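Local coordinates for protein tRNA (Adenine(22)-N(1))-methyltransferase (Mycoplasma capricolum subsp. capricolum, PDB 6QE6) that probably methylates N1 of adenine 22 in tRNA, a reaction that turns S-adenosylmethionine into the S-adenosylhomocysteine bound in this structure, at residues L145-V150 with L186-G191; N153-Y158 with Y179-E184. One frame throughout, in Å; residues are numbered along the deposited sequence.

Interaction 1 is a largely buried contact between helix 143-151 of the Rossmann-like methyltransferase domain and helix 185-190, which leads into the C-terminal helices. Interaction 2 lies at the surface, where residues 153-156, leading into strand 155-163, meet the loop 179-184 that runs toward that second helix. The centres are 9 Å apart, and the two contacts share a helix-strand unit: Ala-149 CB packs on Ile-156 CG1 at 3.7 Å. Their chemistry differs. In interaction 1 an arginine side chain grips carbonyl groups at a helix end, beside a small apolar patch. In interaction 2 one backbone N-H, two waters and one apolar contact hold an irregular loop. Both lie away from the cofactor pocket.

Interaction 1. Residues L145-V150 with L186-G191; sequences LRLWAV and LEIEFG
Arg-146 reaches from helix 143-151 to the last turn of helix 185-190 and donates hydrogen bonds to backbone carbonyls there. The first helix belongs to the Rossmann-like methyltransferase fold. The second leads into the C-terminal helices. The two short axes approach to 8.9 Å, with their directions 129° apart. Glu-187 O lies near Arg-146 NE at a poor angle and is not bonded to it; it accepts from Gly-191 N instead. The Glu-187 carboxylate turns elsewhere and accepts from the backbone N of Glu-184. Ile-188 does two jobs. Its O accepts a nearly straight bond from Arg-146 NE, 2.9 Å long, with an N-H...O angle of 167°. The acceptor lies in the guanidinium plane, but NE sits above the carbonyl plane. The side chain of Ile-188 supplies the apolar half of the contact. CG2 meets Leu-147 CD1 at 3.9 Å, and the two side chains cross at about a right angle. CD1 of Ile-188 faces Val-150 CG2 more loosely, at 4.3 Å. Glu-189 O is next at the guanidinium edge, where its bond from NH2 is short but bent and counts as weak. The Glu-189 side chain starts away from 145-150, and its carboxylate forms salt bridges with Arg-233 and Lys-143. Phe-190 turns its ring toward helix 225-244, while its carbonyl carbon lies over one face of the guanidinium. A bend at chi3 (-72°) turns the Arg-146 group across the helix end. Its positive charge there probably offsets the negative end of the helix dipole. NH1 of Arg-146 also forms a salt bridge with Glu-159, which ties the helix end to strand 155-163. Gly-191 leaves the helix with positive phi. Its backbone N lies over the centre of the guanidinium face, 3.3 Å from Arg-146 CZ.

Interaction 2. Residues N153-Y158 with Y179-E184; sequences NYLIKY and YSDHLE
Asn-153 takes hold of Ser-180 just after helix 143-151 ends. Its positive phi and two bonds back into the last turn make a Schellman motif, which turns the chain toward strand 155-163. OD1 of Asn-153 accepts from Ser-180 N at 3.0 Å, with the donor tilted 30° from the carbonyl plane. The backbone O of Asn-153 takes a weak bond from the same N-H, so one donor is shared by two acceptors. This oxygen also receives a CH...O contact from Tyr-179 CA. The Asn-153 amide lies obliquely beside the Tyr-179 ring, with ND2 3.7 Å from CD1 and the planes 25° apart. The Tyr-154 side chain starts away from the loop, and its ring meets Trp-148 edge-to-face. Its backbone O stays at the contact, 3.2 Å from Ser-180 CB. A water bridges this oxygen to Ser-180 OG by donating to both. OG is anti to the backbone N (chi1 160°), where it donates to Asp-181 O. Leu-155 lays CB close to Tyr-179 O, at 3.4 Å. The Leu-155 side chain lies beside that of Asp-181, pointing the same way, with CD1 near OD1. A second water accepts from both Ile-156 N and Asp-181 N, and so links the strand to the loop. On the buried side the Ile-156 and Leu-183 side chains cross at about a right angle, with Ile-156 CD1 4.1 Å from Leu-183 CD1. Ile-156 also packs on Arg-146 of the preceding helix. Farther along, Lys-157 and Tyr-158 both face Glu-173 in a classic beta bulge. The whole arrangement joins residues 153-156, leading into an edge strand, to the irregular connection after its hairpin partner, the antiparallel strand 168-175, in a sheet with the 3-2-1-4-5-7-6 order of class I methyltransferases.

Interaction 1. Residues L145-V150 with L186-G191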
loop_
_atom_site.group_PDB
_atom_site.type_symbol
_atom_site.label_atom_id
_atom_site.label_comp_id
_atom_site.label_asym_id
_atom_site.label_seq_id
_atom_site.Cartn_x
_atom_site.Cartn_y
_atom_site.Cartn_z
ATOM N N LEU A 145 -3.712 7.795 -2.983
ATOM C CA LEU A 145 -4.442 6.535 -2.865
ATOM C C LEU A 145 -5.708 6.678 -2.022
ATOM O O LEU A 145 -6.695 5.975 -2.271
ATOM C CB LEU A 145 -3.548 5.437 -2.269
ATOM C CG LEU A 145 -2.212 5.183 -2.974
ATOM C CD1 LEU A 145 -1.502 3.916 -2.468
ATOM C CD2 LEU A 145 -2.435 5.135 -4.487
ATOM N N ARG A 146 -5.701 7.567 -1.021
ATOM C CA ARG A 146 -6.905 7.777 -0.232
ATOM C C ARG A 146 -7.956 8.532 -1.045
ATOM O O ARG A 146 -9.151 8.222 -0.973
ATOM C CB ARG A 146 -6.552 8.509 1.068
ATOM C CG ARG A 146 -5.867 7.602 2.109
ATOM C CD ARG A 146 -5.700 8.238 3.500
ATOM N NE ARG A 146 -4.683 9.260 3.421
ATOM C CZ ARG A 146 -3.464 9.183 3.946
ATOM N NH1 ARG A 146 -3.072 8.133 4.657
ATOM N NH2 ARG A 146 -2.642 10.197 3.760
ATOM N N LEU A 147 -7.518 9.509 -1.843
ATOM C CA LEU A 147 -8.412 10.216 -2.751
ATOM C C LEU A 147 -9.061 9.249 -3.727
ATOM O O LEU A 147 -10.261 9.338 -4.011
ATOM C CB LEU A 147 -7.616 11.274 -3.515
ATOM C CG LEU A 147 -8.213 12.624 -3.916
ATOM C CD1 LEU A 147 -9.286 13.096 -2.933
ATOM C CD2 LEU A 147 -7.072 13.644 -3.987
ATOM N N TRP A 148 -8.263 8.330 -4.261
ATOM C CA TRP A 148 -8.777 7.292 -5.131
ATOM C C TRP A 148 -9.863 6.479 -4.435
ATOM O O TRP A 148 -10.967 6.316 -4.971
ATOM C CB TRP A 148 -7.629 6.399 -5.580
ATOM C CG TRP A 148 -8.060 5.351 -6.523
ATOM C CD1 TRP A 148 -8.269 5.492 -7.863
ATOM C CD2 TRP A 148 -8.348 3.984 -6.209
ATOM N NE1 TRP A 148 -8.669 4.293 -8.406
ATOM C CE2 TRP A 148 -8.728 3.350 -7.412
ATOM C CE3 TRP A 148 -8.324 3.233 -5.032
ATOM C CZ2 TRP A 148 -9.062 1.987 -7.474
ATOM C CZ3 TRP A 148 -8.665 1.884 -5.094
ATOM C CH2 TRP A 148 -9.032 1.278 -6.312
ATOM N N ALA A 149 -9.579 5.977 -3.229
ATOM C CA ALA A 149 -10.595 5.219 -2.500
ATOM C C ALA A 149 -11.842 6.059 -2.268
ATOM O O ALA A 149 -12.959 5.592 -2.485
ATOM C CB ALA A 149 -10.053 4.704 -1.163
ATOM N N VAL A 150 -11.671 7.304 -1.827
ATOM C CA VAL A 150 -12.829 8.136 -1.505
ATOM C C VAL A 150 -13.653 8.426 -2.758
ATOM O O VAL A 150 -14.881 8.281 -2.764
ATOM C CB VAL A 150 -12.372 9.434 -0.819
ATOM C CG1 VAL A 150 -13.551 10.416 -0.692
ATOM C CG2 VAL A 150 -11.778 9.112 0.550
ATOM N N LEU A 186 -8.339 16.930 5.992
ATOM C CA LEU A 186 -7.065 16.621 6.642
ATOM C C LEU A 186 -6.831 15.117 6.704
ATOM O O LEU A 186 -5.687 14.670 6.613
ATOM C CB LEU A 186 -6.999 17.219 8.051
ATOM C CG LEU A 186 -6.447 18.628 8.214
ATOM C CD1 LEU A 186 -6.128 18.908 9.685
ATOM C CD2 LEU A 186 -5.222 18.841 7.346
ATOM N N GLU A 187 -7.905 14.327 6.847
ATOM C CA GLU A 187 -7.768 12.874 6.886
ATOM C C GLU A 187 -7.366 12.332 5.529
ATOM O O GLU A 187 -6.560 11.403 5.437
ATOM C CB GLU A 187 -9.072 12.231 7.330
ATOM C CG GLU A 187 -9.313 12.235 8.801
ATOM C CD GLU A 187 -10.682 11.694 9.129
ATOM O OE1 GLU A 187 -11.675 12.293 8.659
ATOM O OE2 GLU A 187 -10.770 10.656 9.823
ATOM N N ILE A 188 -7.927 12.892 4.462
ATOM C CA ILE A 188 -7.516 12.481 3.129
ATOM C C ILE A 188 -6.024 12.710 2.955
ATOM O O ILE A 188 -5.306 11.881 2.374
ATOM C CB ILE A 188 -8.344 13.232 2.072
ATOM C CG1 ILE A 188 -9.810 12.798 2.169
ATOM C CG2 ILE A 188 -7.802 12.978 0.695
ATOM C CD1 ILE A 188 -10.673 13.263 1.007
ATOM N N GLU A 189 -5.525 13.804 3.525
ATOM C CA GLU A 189 -4.131 14.170 3.353
ATOM C C GLU A 189 -3.209 13.248 4.142
ATOM O O GLU A 189 -2.191 12.785 3.622
ATOM C CB GLU A 189 -3.941 15.625 3.783
ATOM C CG GLU A 189 -2.516 16.071 3.686
ATOM C CD GLU A 189 -2.296 16.999 2.530
ATOM O OE1 GLU A 189 -3.314 17.557 2.053
ATOM O OE2 GLU A 189 -1.123 17.169 2.110
ATOM N N PHE A 190 -3.552 12.969 5.402
ATOM C CA PHE A 190 -2.604 12.369 6.326
ATOM C C PHE A 190 -3.058 11.072 6.969
ATOM O O PHE A 190 -2.257 10.464 7.694
ATOM C CB PHE A 190 -2.262 13.347 7.450
ATOM C CG PHE A 190 -1.687 14.629 6.980
ATOM C CD1 PHE A 190 -0.443 14.660 6.364
ATOM C CD2 PHE A 190 -2.374 15.825 7.176
ATOM C CE1 PHE A 190 0.109 15.862 5.940
ATOM C CE2 PHE A 190 -1.825 17.043 6.766
ATOM C CZ PHE A 190 -0.578 17.058 6.147
ATOM N N GLY A 191 -4.310 10.650 6.767
ATOM C CA GLY A 191 -4.785 9.397 7.325
ATOM C C GLY A 191 -5.986 9.538 8.242
ATOM O O GLY A 191 -6.004 10.447 9.074
#

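Interaction 2. Residues N153-Y158 with Y179-E184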
loop_
_atom_site.group_PDB
_atom_site.type_symbol
_atom_site.label_atom_id
_atom_site.label_comp_id
_atom_site.label_asym_id
_atom_site.label_seq_id
_atom_site.Cartn_x
_atom_site.Cartn_y
_atom_site.Cartn_z
ATOM N N ASN A 153 -15.725 5.690 -3.634
ATOM C CA ASN A 153 -16.606 5.281 -2.536
ATOM C C ASN A 153 -16.255 3.877 -2.022
ATOM O O ASN A 153 -17.128 3.082 -1.679
ATOM C CB ASN A 153 -18.076 5.371 -2.949
ATOM C CG ASN A 153 -18.994 5.729 -1.799
ATOM O OD1 ASN A 153 -18.568 5.795 -0.644
ATOM N ND2 ASN A 153 -20.278 5.957 -2.110
ATOM N N TYR A 154 -14.965 3.581 -1.953
ATOM C CA TYR A 154 -14.458 2.366 -1.334
ATOM C C TYR A 154 -14.061 2.652 0.113
ATOM O O TYR A 154 -13.522 3.716 0.427
ATOM C CB TYR A 154 -13.243 1.827 -2.098
ATOM C CG TYR A 154 -13.470 1.488 -3.556
ATOM C CD1 TYR A 154 -14.712 1.035 -4.014
ATOM C CD2 TYR A 154 -12.427 1.591 -4.478
ATOM C CE1 TYR A 154 -14.910 0.711 -5.355
ATOM C CE2 TYR A 154 -12.613 1.265 -5.829
ATOM C CZ TYR A 154 -13.851 0.829 -6.260
ATOM O OH TYR A 154 -14.023 0.516 -7.594
ATOM N N LEU A 155 -14.308 1.683 0.982
ATOM C CA LEU A 155 -13.861 1.770 2.356
ATOM C C LEU A 155 -12.336 1.691 2.442
ATOM O O LEU A 155 -11.697 0.866 1.777
ATOM C CB LEU A 155 -14.487 0.650 3.171
ATOM C CG LEU A 155 -14.026 0.588 4.623
ATOM C CD1 LEU A 155 -14.324 1.903 5.355
ATOM C CD2 LEU A 155 -14.680 -0.603 5.317
ATOM N N ILE A 156 -11.755 2.572 3.253
ATOM C CA ILE A 156 -10.392 2.406 3.739
ATOM C C ILE A 156 -10.512 1.652 5.065
ATOM O O ILE A 156 -10.807 2.238 6.112
ATOM C CB ILE A 156 -9.678 3.754 3.876
ATOM C CG1 ILE A 156 -9.563 4.401 2.495
ATOM C CG2 ILE A 156 -8.294 3.573 4.440
ATOM C CD1 ILE A 156 -9.141 5.864 2.506
ATOM N N LYS A 157 -10.322 0.330 5.014
ATOM C CA LYS A 157 -10.584 -0.502 6.179
ATOM C C LYS A 157 -9.499 -0.384 7.246
ATOM O O LYS A 157 -9.786 -0.549 8.438
ATOM C CB LYS A 157 -10.718 -1.967 5.769
ATOM C CG LYS A 157 -10.977 -2.910 6.932
ATOM C CD LYS A 157 -11.519 -4.250 6.456
ATOM C CE LYS A 157 -11.533 -5.308 7.575
ATOM N NZ LYS A 157 -11.699 -6.723 7.044
ATOM N N TYR A 158 -8.254 -0.151 6.847
ATOM C CA TYR A 158 -7.153 -0.159 7.795
ATOM C C TYR A 158 -5.991 0.637 7.221
ATOM O O TYR A 158 -5.695 0.558 6.024
ATOM C CB TYR A 158 -6.698 -1.583 8.137
ATOM C CG TYR A 158 -5.603 -1.629 9.168
ATOM C CD1 TYR A 158 -5.845 -1.229 10.476
ATOM C CD2 TYR A 158 -4.313 -2.037 8.830
ATOM C CE1 TYR A 158 -4.850 -1.253 11.423
ATOM C CE2 TYR A 158 -3.278 -2.056 9.777
ATOM C CZ TYR A 158 -3.561 -1.674 11.081
ATOM O OH TYR A 158 -2.581 -1.698 12.054
ATOM N N TYR A 179 -18.701 1.052 1.730
ATOM C CA TYR A 179 -18.694 2.463 1.396
ATOM C C TYR A 179 -17.523 3.189 2.048
ATOM O O TYR A 179 -17.113 2.885 3.172
ATOM C CB TYR A 179 -20.007 3.113 1.852
ATOM C CG TYR A 179 -21.176 2.793 0.953
ATOM C CD1 TYR A 179 -21.013 2.748 -0.430
ATOM C CD2 TYR A 179 -22.441 2.531 1.478
ATOM C CE1 TYR A 179 -22.079 2.441 -1.266
ATOM C CE2 TYR A 179 -23.517 2.239 0.648
ATOM C CZ TYR A 179 -23.329 2.198 -0.723
ATOM O OH TYR A 179 -24.376 1.911 -1.571
ATOM N N SER A 180 -17.009 4.191 1.337
ATOM C CA SER A 180 -16.022 5.088 1.924
ATOM C C SER A 180 -16.585 5.798 3.147
ATOM O O SER A 180 -17.712 6.312 3.122
ATOM C CB SER A 180 -15.582 6.137 0.913
ATOM O OG SER A 180 -15.009 7.234 1.605
ATOM N N ASP A 181 -15.791 5.846 4.212
ATOM C CA ASP A 181 -16.099 6.765 5.289
ATOM C C ASP A 181 -15.984 8.197 4.780
ATOM O O ASP A 181 -15.276 8.486 3.808
ATOM C CB ASP A 181 -15.166 6.546 6.477
ATOM C CG ASP A 181 -15.544 5.323 7.290
ATOM O OD1 ASP A 181 -16.639 4.744 7.042
ATOM O OD2 ASP A 181 -14.755 4.944 8.179
ATOM N N HIS A 182 -16.702 9.100 5.455
ATOM C CA HIS A 182 -16.787 10.515 5.071
ATOM C C HIS A 182 -15.579 11.275 5.626
ATOM O O HIS A 182 -15.662 12.046 6.588
ATOM C CB HIS A 182 -18.115 11.100 5.543
ATOM C CG HIS A 182 -19.294 10.607 4.761
ATOM N ND1 HIS A 182 -20.559 11.137 4.897
ATOM C CD2 HIS A 182 -19.388 9.651 3.805
ATOM C CE1 HIS A 182 -21.385 10.516 4.075
ATOM N NE2 HIS A 182 -20.700 9.615 3.395
ATOM N N LEU A 183 -14.434 11.066 4.972
ATOM C CA LEU A 183 -13.164 11.596 5.453
ATOM C C LEU A 183 -13.104 13.123 5.361
ATOM O O LEU A 183 -13.404 13.714 4.318
ATOM C CB LEU A 183 -12.017 10.985 4.655
ATOM C CG LEU A 183 -11.742 9.507 4.920
ATOM C CD1 LEU A 183 -10.286 9.163 4.626
ATOM C CD2 LEU A 183 -12.098 9.150 6.349
ATOM N N GLU A 184 -12.679 13.756 6.449
ATOM C CA GLU A 184 -12.319 15.166 6.408
ATOM C C GLU A 184 -11.118 15.377 5.487
ATOM O O GLU A 184 -10.385 14.439 5.154
ATOM C CB GLU A 184 -12.016 15.670 7.813
ATOM C CG GLU A 184 -13.252 15.737 8.691
ATOM C CD GLU A 184 -12.959 15.445 10.159
ATOM O OE1 GLU A 184 -13.837 14.874 10.846
ATOM O OE2 GLU A 184 -11.851 15.782 10.633
HETATM O O HOH W 1 -12.300 5.823 1.821
HETATM O O HOH W 2 -12.871 5.096 4.049
#